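Local atomic coordinates of A197 (Sulfolobus turreted icosahedral virus, PDB entry 2C0N), a protein that adopts the GT-A fold of glycosyltransferases and probably transfers a sugar from an activated donor to an acceptor that is not identified here. Residues A[2-13]-A[26-37]. Sequence-based numbering, arbitrary orientation.
With SO4 (sulfate ion), chain D.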
ATOM      1  N   ARG A   2      16.478  11.042 -12.018  1.00 21.15           N
ATOM      2  CA  ARG A   2      15.486  10.927 -10.969  1.00 20.19           C
ATOM      3  C   ARG A   2      14.131  10.561 -11.559  1.00 18.65           C
ATOM      4  O   ARG A   2      13.613  11.244 -12.431  1.00 17.04           O
ATOM      5  CB  ARG A   2      15.363  12.207 -10.153  1.00 20.12           C
ATOM      6  CG  ARG A   2      14.550  11.976  -8.891  1.00 20.80           C
ATOM      7  CD  ARG A   2      14.719  13.021  -7.859  1.00 21.61           C
ATOM      8  NE  ARG A   2      16.061  12.985  -7.323  1.00 22.03           N
ATOM      9  CZ  ARG A   2      16.540  12.111  -6.438  1.00 23.43           C
ATOM     10  NH1 ARG A   2      15.783  11.155  -5.914  1.00 24.38           N
ATOM     11  NH2 ARG A   2      17.805  12.201  -6.073  1.00 20.42           N
ATOM     12  N   THR A   3      13.571   9.477 -11.047  1.00 18.23           N
ATOM     13  CA  THR A   3      12.389   8.846 -11.607  1.00 17.85           C
ATOM     14  C   THR A   3      11.226   8.965 -10.645  1.00 18.08           C
ATOM     15  O   THR A   3      11.369   8.682  -9.441  1.00 18.94           O
ATOM     16  CB  THR A   3      12.689   7.373 -11.880  1.00 18.25           C
ATOM     17  OG1 THR A   3      13.826   7.298 -12.751  1.00 18.31           O
ATOM     18  CG2 THR A   3      11.523   6.661 -12.511  1.00 17.57           C
ATOM     19  N   LEU A   4      10.086   9.369 -11.194  1.00 16.96           N
ATOM     20  CA  LEU A   4       8.838   9.410 -10.488  1.00 16.12           C
ATOM     21  C   LEU A   4       7.922   8.335 -11.069  1.00 16.32           C
ATOM     22  O   LEU A   4       7.559   8.365 -12.269  1.00 15.26           O
ATOM     23  CB  LEU A   4       8.187  10.779 -10.612  1.00 15.35           C
ATOM     24  CG  LEU A   4       6.966  11.045  -9.731  1.00 15.52           C
ATOM     25  CD1 LEU A   4       7.268  10.721  -8.286  1.00 16.50           C
ATOM     26  CD2 LEU A   4       6.569  12.471  -9.864  1.00 15.69           C
ATOM     27  N   PHE A   5       7.572   7.379 -10.209  1.00 15.85           N
ATOM     28  CA  PHE A   5       6.684   6.285 -10.592  1.00 15.38           C
ATOM     29  C   PHE A   5       5.210   6.690 -10.476  1.00 15.40           C
ATOM     30  O   PHE A   5       4.784   7.185  -9.464  1.00 17.27           O
ATOM     31  CB  PHE A   5       6.934   5.051  -9.728  1.00 15.55           C
ATOM     32  CG  PHE A   5       8.158   4.296 -10.113  1.00 14.56           C
ATOM     33  CD1 PHE A   5       9.413   4.812  -9.821  1.00 16.97           C
ATOM     34  CD2 PHE A   5       8.076   3.093 -10.774  1.00 15.43           C
ATOM     35  CE1 PHE A   5      10.554   4.129 -10.192  1.00 16.08           C
ATOM     36  CE2 PHE A   5       9.207   2.402 -11.153  1.00 13.86           C
ATOM     37  CZ  PHE A   5      10.458   2.934 -10.840  1.00 14.27           C
ATOM     38  N   PHE A   6       4.433   6.422 -11.507  1.00 15.05           N
ATOM     39  CA  PHE A   6       2.999   6.656 -11.458  1.00 15.57           C
ATOM     40  C   PHE A   6       2.346   5.304 -11.594  1.00 15.70           C
ATOM     41  O   PHE A   6       2.588   4.580 -12.566  1.00 15.28           O
ATOM     42  CB  PHE A   6       2.559   7.598 -12.564  1.00 15.91           C
ATOM     43  CG  PHE A   6       2.934   9.043 -12.312  1.00 15.82           C
ATOM     44  CD1 PHE A   6       4.191   9.496 -12.613  1.00 16.72           C
ATOM     45  CD2 PHE A   6       2.035   9.909 -11.718  1.00 18.89           C
ATOM     46  CE1 PHE A   6       4.557  10.809 -12.353  1.00 15.26           C
ATOM     47  CE2 PHE A   6       2.380  11.214 -11.453  1.00 16.25           C
ATOM     48  CZ  PHE A   6       3.625  11.666 -11.766  1.00 15.30           C
ATOM     49  N   ILE A   7       1.535   4.966 -10.598  1.00 16.34           N
ATOM     50  CA  ILE A   7       0.937   3.659 -10.482  1.00 16.67           C
ATOM     51  C   ILE A   7      -0.591   3.790 -10.576  1.00 15.54           C
ATOM     52  O   ILE A   7      -1.214   4.184  -9.607  1.00 14.95           O
ATOM     53  CB  ILE A   7       1.366   3.002  -9.149  1.00 17.77           C
ATOM     54  CG1 ILE A   7       2.899   2.850  -9.092  1.00 19.44           C
ATOM     55  CG2 ILE A   7       0.552   1.671  -8.957  1.00 18.73           C
ATOM     56  CD1 ILE A   7       3.505   2.663  -7.664  1.00 20.32           C
ATOM     57  N   PRO A   8      -1.197   3.465 -11.741  1.00 16.84           N
ATOM     58  CA  PRO A   8      -2.663   3.506 -11.885  1.00 17.85           C
ATOM     59  C   PRO A   8      -3.263   2.432 -10.997  1.00 19.08           C
ATOM     60  O   PRO A   8      -2.847   1.281 -11.100  1.00 20.70           O
ATOM     61  CB  PRO A   8      -2.884   3.162 -13.365  1.00 18.48           C
ATOM     62  CG  PRO A   8      -1.614   3.303 -14.009  1.00 18.32           C
ATOM     63  CD  PRO A   8      -0.540   3.134 -13.007  1.00 18.64           C
ATOM     64  N   SER A   9      -4.128   2.798 -10.078  1.00 18.58           N
ATOM     65  CA  SER A   9      -4.767   1.772  -9.245  1.00 17.63           C
ATOM     66  C   SER A   9      -6.266   1.775  -9.350  1.00 17.84           C
ATOM     67  O   SER A   9      -6.850   2.697  -9.929  1.00 18.66           O
ATOM     68  CB  SER A   9      -4.340   1.953  -7.795  1.00 17.80           C
ATOM     69  OG  SER A   9      -5.184   2.856  -7.176  1.00 19.65           O
HETATM   70  N   MSE A  10      -6.878   0.765  -8.731  1.00 16.44           N
HETATM   71  CA  MSE A  10      -8.330   0.709  -8.502  1.00 18.64           C
HETATM   72  C   MSE A  10      -8.697   1.022  -7.051  1.00 16.45           C
HETATM   73  O   MSE A  10      -9.825   0.789  -6.620  1.00 15.75           O
HETATM   74  CB  MSE A  10      -8.891  -0.638  -8.954  1.00 20.59           C
HETATM   75  CG  MSE A  10      -8.424  -0.989 -10.349  1.00 28.67           C
HETATM   76 SE   MSE A  10      -9.559  -0.059 -11.567  1.00 48.59          SE
HETATM   77  CE  MSE A  10     -10.979  -1.309 -11.601  1.00 43.10           C
ATOM     78  N   GLY A  11      -7.742   1.629  -6.317  1.00 15.30           N
ATOM     79  CA  GLY A  11      -7.960   2.083  -4.953  1.00 14.99           C
ATOM     80  C   GLY A  11      -7.234   1.273  -3.881  1.00 16.14           C
ATOM     81  O   GLY A  11      -7.319   1.592  -2.690  1.00 15.56           O
ATOM     82  N   SER A  12      -6.506   0.244  -4.291  1.00 16.81           N
ATOM     83  CA  SER A  12      -5.666  -0.479  -3.344  1.00 16.10           C
ATOM     84  C   SER A  12      -4.377  -0.891  -4.022  1.00 16.31           C
ATOM     85  O   SER A  12      -4.305  -0.931  -5.278  1.00 16.24           O
ATOM     86  CB  SER A  12      -6.387  -1.677  -2.796  1.00 16.34           C
ATOM     87  OG  SER A  12      -6.545  -2.658  -3.790  1.00 17.48           O
ATOM     88  N   VAL A  13      -3.379  -1.220  -3.191  1.00 16.64           N
ATOM     89  CA  VAL A  13      -2.107  -1.734  -3.675  1.00 17.25           C
ATOM     90  C   VAL A  13      -1.790  -3.077  -2.979  1.00 16.04           C
ATOM     91  O   VAL A  13      -1.799  -3.161  -1.750  1.00 16.98           O
ATOM     92  CB  VAL A  13      -0.976  -0.752  -3.405  1.00 16.42           C
ATOM     93  CG1 VAL A  13       0.337  -1.252  -3.950  1.00 21.33           C
ATOM     94  CG2 VAL A  13      -1.296   0.589  -4.098  1.00 18.53           C
ATOM     95  N   ILE A  26      11.314   4.057  -3.453  1.00 17.00           N
ATOM     96  CA  ILE A  26      10.732   4.575  -4.687  1.00 16.70           C
ATOM     97  C   ILE A  26       9.923   5.827  -4.378  1.00 16.95           C
ATOM     98  O   ILE A  26       9.225   5.879  -3.349  1.00 16.80           O
ATOM     99  CB  ILE A  26       9.783   3.540  -5.276  1.00 17.17           C
ATOM    100  CG1 ILE A  26      10.542   2.275  -5.646  1.00 17.58           C
ATOM    101  CG2 ILE A  26       8.975   4.126  -6.447  1.00 17.77           C
ATOM    102  CD1 ILE A  26      11.542   2.403  -6.770  1.00 18.54           C
ATOM    103  N   GLU A  27      10.032   6.825  -5.254  1.00 15.32           N
ATOM    104  CA  GLU A  27       9.164   8.005  -5.221  1.00 14.83           C
ATOM    105  C   GLU A  27       8.017   7.794  -6.213  1.00 15.38           C
ATOM    106  O   GLU A  27       8.243   7.389  -7.359  1.00 16.08           O
ATOM    107  CB  GLU A  27       9.938   9.260  -5.573  1.00 15.01           C
ATOM    108  CG  GLU A  27      10.971   9.608  -4.516  1.00 15.03           C
ATOM    109  CD  GLU A  27      11.652  10.883  -4.838  1.00 16.81           C
ATOM    110  OE1 GLU A  27      12.649  10.850  -5.586  1.00 18.67           O
ATOM    111  OE2 GLU A  27      11.189  11.926  -4.367  1.00 18.77           O
ATOM    112  N   TYR A  28       6.785   8.023  -5.758  1.00 14.01           N
ATOM    113  CA  TYR A  28       5.636   7.632  -6.556  1.00 14.70           C
ATOM    114  C   TYR A  28       4.422   8.490  -6.309  1.00 15.13           C
ATOM    115  O   TYR A  28       4.320   9.211  -5.305  1.00 14.42           O
ATOM    116  CB  TYR A  28       5.274   6.164  -6.266  1.00 15.00           C
ATOM    117  CG  TYR A  28       4.967   5.910  -4.786  1.00 12.83           C
ATOM    118  CD1 TYR A  28       3.729   6.243  -4.266  1.00 15.59           C
ATOM    119  CD2 TYR A  28       5.898   5.344  -3.933  1.00 13.76           C
ATOM    120  CE1 TYR A  28       3.400   6.001  -2.954  1.00 15.46           C
ATOM    121  CE2 TYR A  28       5.579   5.101  -2.581  1.00 15.58           C
ATOM    122  CZ  TYR A  28       4.327   5.436  -2.112  1.00 17.27           C
ATOM    123  OH  TYR A  28       3.984   5.229  -0.793  1.00 19.09           O
ATOM    124  N   VAL A  29       3.484   8.352  -7.240  1.00 14.87           N
ATOM    125  CA  VAL A  29       2.134   8.761  -7.073  1.00 15.56           C
ATOM    126  C   VAL A  29       1.252   7.569  -7.448  1.00 15.56           C
ATOM    127  O   VAL A  29       1.317   7.055  -8.567  1.00 17.16           O
ATOM    128  CB  VAL A  29       1.774   9.930  -7.958  1.00 15.28           C
ATOM    129  CG1 VAL A  29       0.302  10.305  -7.782  1.00 17.08           C
ATOM    130  CG2 VAL A  29       2.653  11.144  -7.640  1.00 16.35           C
ATOM    131  N   ILE A  30       0.485   7.099  -6.495  1.00 15.34           N
ATOM    132  CA  ILE A  30      -0.477   6.056  -6.764  1.00 16.23           C
ATOM    133  C   ILE A  30      -1.790   6.757  -7.097  1.00 16.04           C
ATOM    134  O   ILE A  30      -2.285   7.535  -6.310  1.00 17.27           O
ATOM    135  CB  ILE A  30      -0.711   5.135  -5.566  1.00 16.18           C
ATOM    136  CG1 ILE A  30       0.607   4.578  -5.055  1.00 17.54           C
ATOM    137  CG2 ILE A  30      -1.568   3.953  -6.001  1.00 15.57           C
ATOM    138  CD1 ILE A  30       0.514   3.937  -3.732  1.00 19.70           C
ATOM    139  N   LEU A  31      -2.329   6.499  -8.277  1.00 17.45           N
ATOM    140  CA  LEU A  31      -3.467   7.232  -8.779  1.00 17.15           C
ATOM    141  C   LEU A  31      -4.722   6.488  -8.367  1.00 16.43           C
ATOM    142  O   LEU A  31      -4.839   5.274  -8.619  1.00 17.54           O
ATOM    143  CB  LEU A  31      -3.391   7.347 -10.303  1.00 18.41           C
ATOM    144  CG  LEU A  31      -2.121   8.091 -10.767  1.00 17.37           C
ATOM    145  CD1 LEU A  31      -1.648   7.630 -12.107  1.00 21.13           C
ATOM    146  CD2 LEU A  31      -2.380   9.525 -10.767  1.00 16.78           C
ATOM    147  N   SER A  32      -5.650   7.201  -7.726  1.00 16.39           N
ATOM    148  CA  SER A  32      -6.961   6.687  -7.411  1.00 17.14           C
ATOM    149  C   SER A  32      -7.758   6.425  -8.658  1.00 17.30           C
ATOM    150  O   SER A  32      -7.411   6.869  -9.742  1.00 15.94           O
ATOM    151  CB  SER A  32      -7.732   7.652  -6.519  1.00 18.07           C
ATOM    152  OG  SER A  32      -7.164   7.582  -5.244  1.00 23.97           O
ATOM    153  N   ARG A  33      -8.831   5.657  -8.485  1.00 17.79           N
ATOM    154  CA  ARG A  33      -9.573   5.157  -9.593  1.00 19.14           C
ATOM    155  C   ARG A  33     -10.211   6.330 -10.324  1.00 19.71           C
ATOM    156  O   ARG A  33     -10.650   7.275  -9.698  1.00 18.55           O
ATOM    157  CB  ARG A  33     -10.661   4.208  -9.084  1.00 18.57           C
ATOM    158  CG  ARG A  33     -11.294   3.438 -10.159  1.00 21.15           C
ATOM    159  CD  ARG A  33     -12.203   2.403  -9.575  1.00 22.23           C
ATOM    160  NE  ARG A  33     -12.901   1.697 -10.638  1.00 27.03           N
ATOM    161  CZ  ARG A  33     -13.858   0.797 -10.456  1.00 29.95           C
ATOM    162  NH1 ARG A  33     -14.264   0.474  -9.230  1.00 29.78           N
ATOM    163  NH2 ARG A  33     -14.435   0.225 -11.524  1.00 32.49           N
ATOM    164  N   ARG A  34     -10.221   6.294 -11.641  1.00 20.41           N
ATOM    165  CA  ARG A  34     -10.979   7.284 -12.403  1.00 22.39           C
ATOM    166  C   ARG A  34     -11.873   6.512 -13.391  1.00 22.59           C
ATOM    167  O   ARG A  34     -12.023   5.291 -13.301  1.00 23.25           O
ATOM    168  CB  ARG A  34     -10.059   8.334 -13.074  1.00 23.12           C
ATOM    169  CG  ARG A  34      -9.232   9.264 -12.107  1.00 24.50           C
ATOM    170  CD  ARG A  34     -10.077  10.307 -11.361  1.00 24.97           C
ATOM    171  NE  ARG A  34      -9.439  11.142 -10.315  1.00 24.21           N
ATOM    172  CZ  ARG A  34      -9.388  10.875  -8.996  1.00 27.97           C
ATOM    173  NH1 ARG A  34      -9.834   9.727  -8.520  1.00 29.38           N
ATOM    174  NH2 ARG A  34      -8.838  11.737  -8.128  1.00 24.91           N
ATOM    175  N   ASN A  35     -12.470   7.224 -14.318  1.00 22.87           N
ATOM    176  CA  ASN A  35     -13.293   6.620 -15.350  1.00 23.42           C
ATOM    177  C   ASN A  35     -12.588   5.501 -16.126  1.00 21.49           C
ATOM    178  O   ASN A  35     -13.181   4.490 -16.485  1.00 20.36           O
ATOM    179  CB  ASN A  35     -13.772   7.720 -16.326  1.00 24.23           C
ATOM    180  CG  ASN A  35     -13.800   9.126 -15.669  1.00 27.80           C
ATOM    181  OD1 ASN A  35     -12.805   9.586 -15.067  1.00 28.74           O
ATOM    182  ND2 ASN A  35     -14.949   9.793 -15.766  1.00 32.02           N
ATOM    183  N   HIS A  36     -11.313   5.701 -16.401  1.00 20.06           N
ATOM    184  CA  HIS A  36     -10.591   4.792 -17.257  1.00 18.83           C
ATOM    185  C   HIS A  36      -9.116   5.015 -17.021  1.00 17.97           C
ATOM    186  O   HIS A  36      -8.708   6.115 -16.630  1.00 17.44           O
ATOM    187  CB  HIS A  36     -10.958   5.063 -18.715  1.00 19.34           C
ATOM    188  CG  HIS A  36     -10.265   4.169 -19.694  1.00 20.58           C
ATOM    189  ND1 HIS A  36     -10.878   3.088 -20.294  1.00 25.53           N
ATOM    190  CD2 HIS A  36      -9.024   4.223 -20.209  1.00 20.32           C
ATOM    191  CE1 HIS A  36     -10.022   2.497 -21.110  1.00 24.33           C
ATOM    192  NE2 HIS A  36      -8.879   3.159 -21.060  1.00 23.67           N
ATOM    193  N   VAL A  37      -8.310   3.995 -17.269  1.00 17.31           N
ATOM    194  CA  VAL A  37      -6.849   4.116 -17.055  1.00 17.61           C
ATOM    195  C   VAL A  37      -6.223   5.243 -17.888  1.00 16.72           C
ATOM    196  O   VAL A  37      -5.275   5.895 -17.473  1.00 16.63           O
ATOM    197  CB  VAL A  37      -6.118   2.760 -17.260  1.00 18.07           C
ATOM    198  CG1 VAL A  37      -6.231   2.266 -18.666  1.00 20.67           C
ATOM    199  CG2 VAL A  37      -4.671   2.860 -16.844  1.00 18.96           C
TER
HETATM  200  S   SO4 D1203      19.368  13.751  -9.266  1.00 45.69           S
HETATM  201  O1  SO4 D1203      20.473  14.459  -9.893  1.00 46.27           O
HETATM  202  O2  SO4 D1203      19.034  12.635 -10.122  1.00 46.44           O
HETATM  203  O3  SO4 D1203      19.785  13.310  -7.946  1.00 46.62           O
HETATM  204  O4  SO4 D1203      18.178  14.600  -9.119  1.00 47.82           O
HETATM  205  O   HOH W   1      11.837   6.715  -7.530  1.00 18.27           O
HETATM  206  O   HOH W   2     -12.228  -0.183  -7.203  1.00 23.12           O
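The backbones of Phe5 and Ile7 bracket Val29 in the parallel pairing of strands 3-8 and 28-31, the opening beta-alpha-beta crossover of the Rossmann-like GT-A fold, with helix 15-23 as its connection. Val29 N gives to Phe5 O (2.8 Å), and Val29 O takes Ile7 N (2.9 Å). On one face of the sheet, under helix 37-50, Phe6 CD2 and CE2 run alongside Val29 CB (CD2 at 3.8 Å); on the other, Ile26 CG2 approaches Phe5 CD1 at 3.5 Å. Arg2 can be followed outward: CB passes near a sulfate, probably from the crystallisation liquor, CG and CD skirt Glu27 OE1, and a bend at chi3 (-67°) turns the guanidinium between two anions. NE and NH2 bind sulfate O4 and O3, whereas NH1 makes a salt bridge to Glu27 OE1 (3.2 Å), guanidinium and carboxylate planes 68° apart. Glu27 OE2 bonds Tyr54 and Lys197 N of the second subunit, whose strand continues the sheet beyond Tyr28-Ile30. Where strand 28-31 ends, Leu31 O receives both Ser9 N (3.0 Å) and Ser9 OG (2.8 Å), the hydroxyl from above the carbonyl plane; OG in turn accepts Gly11 N at 3.0 Å, closing an ST turn.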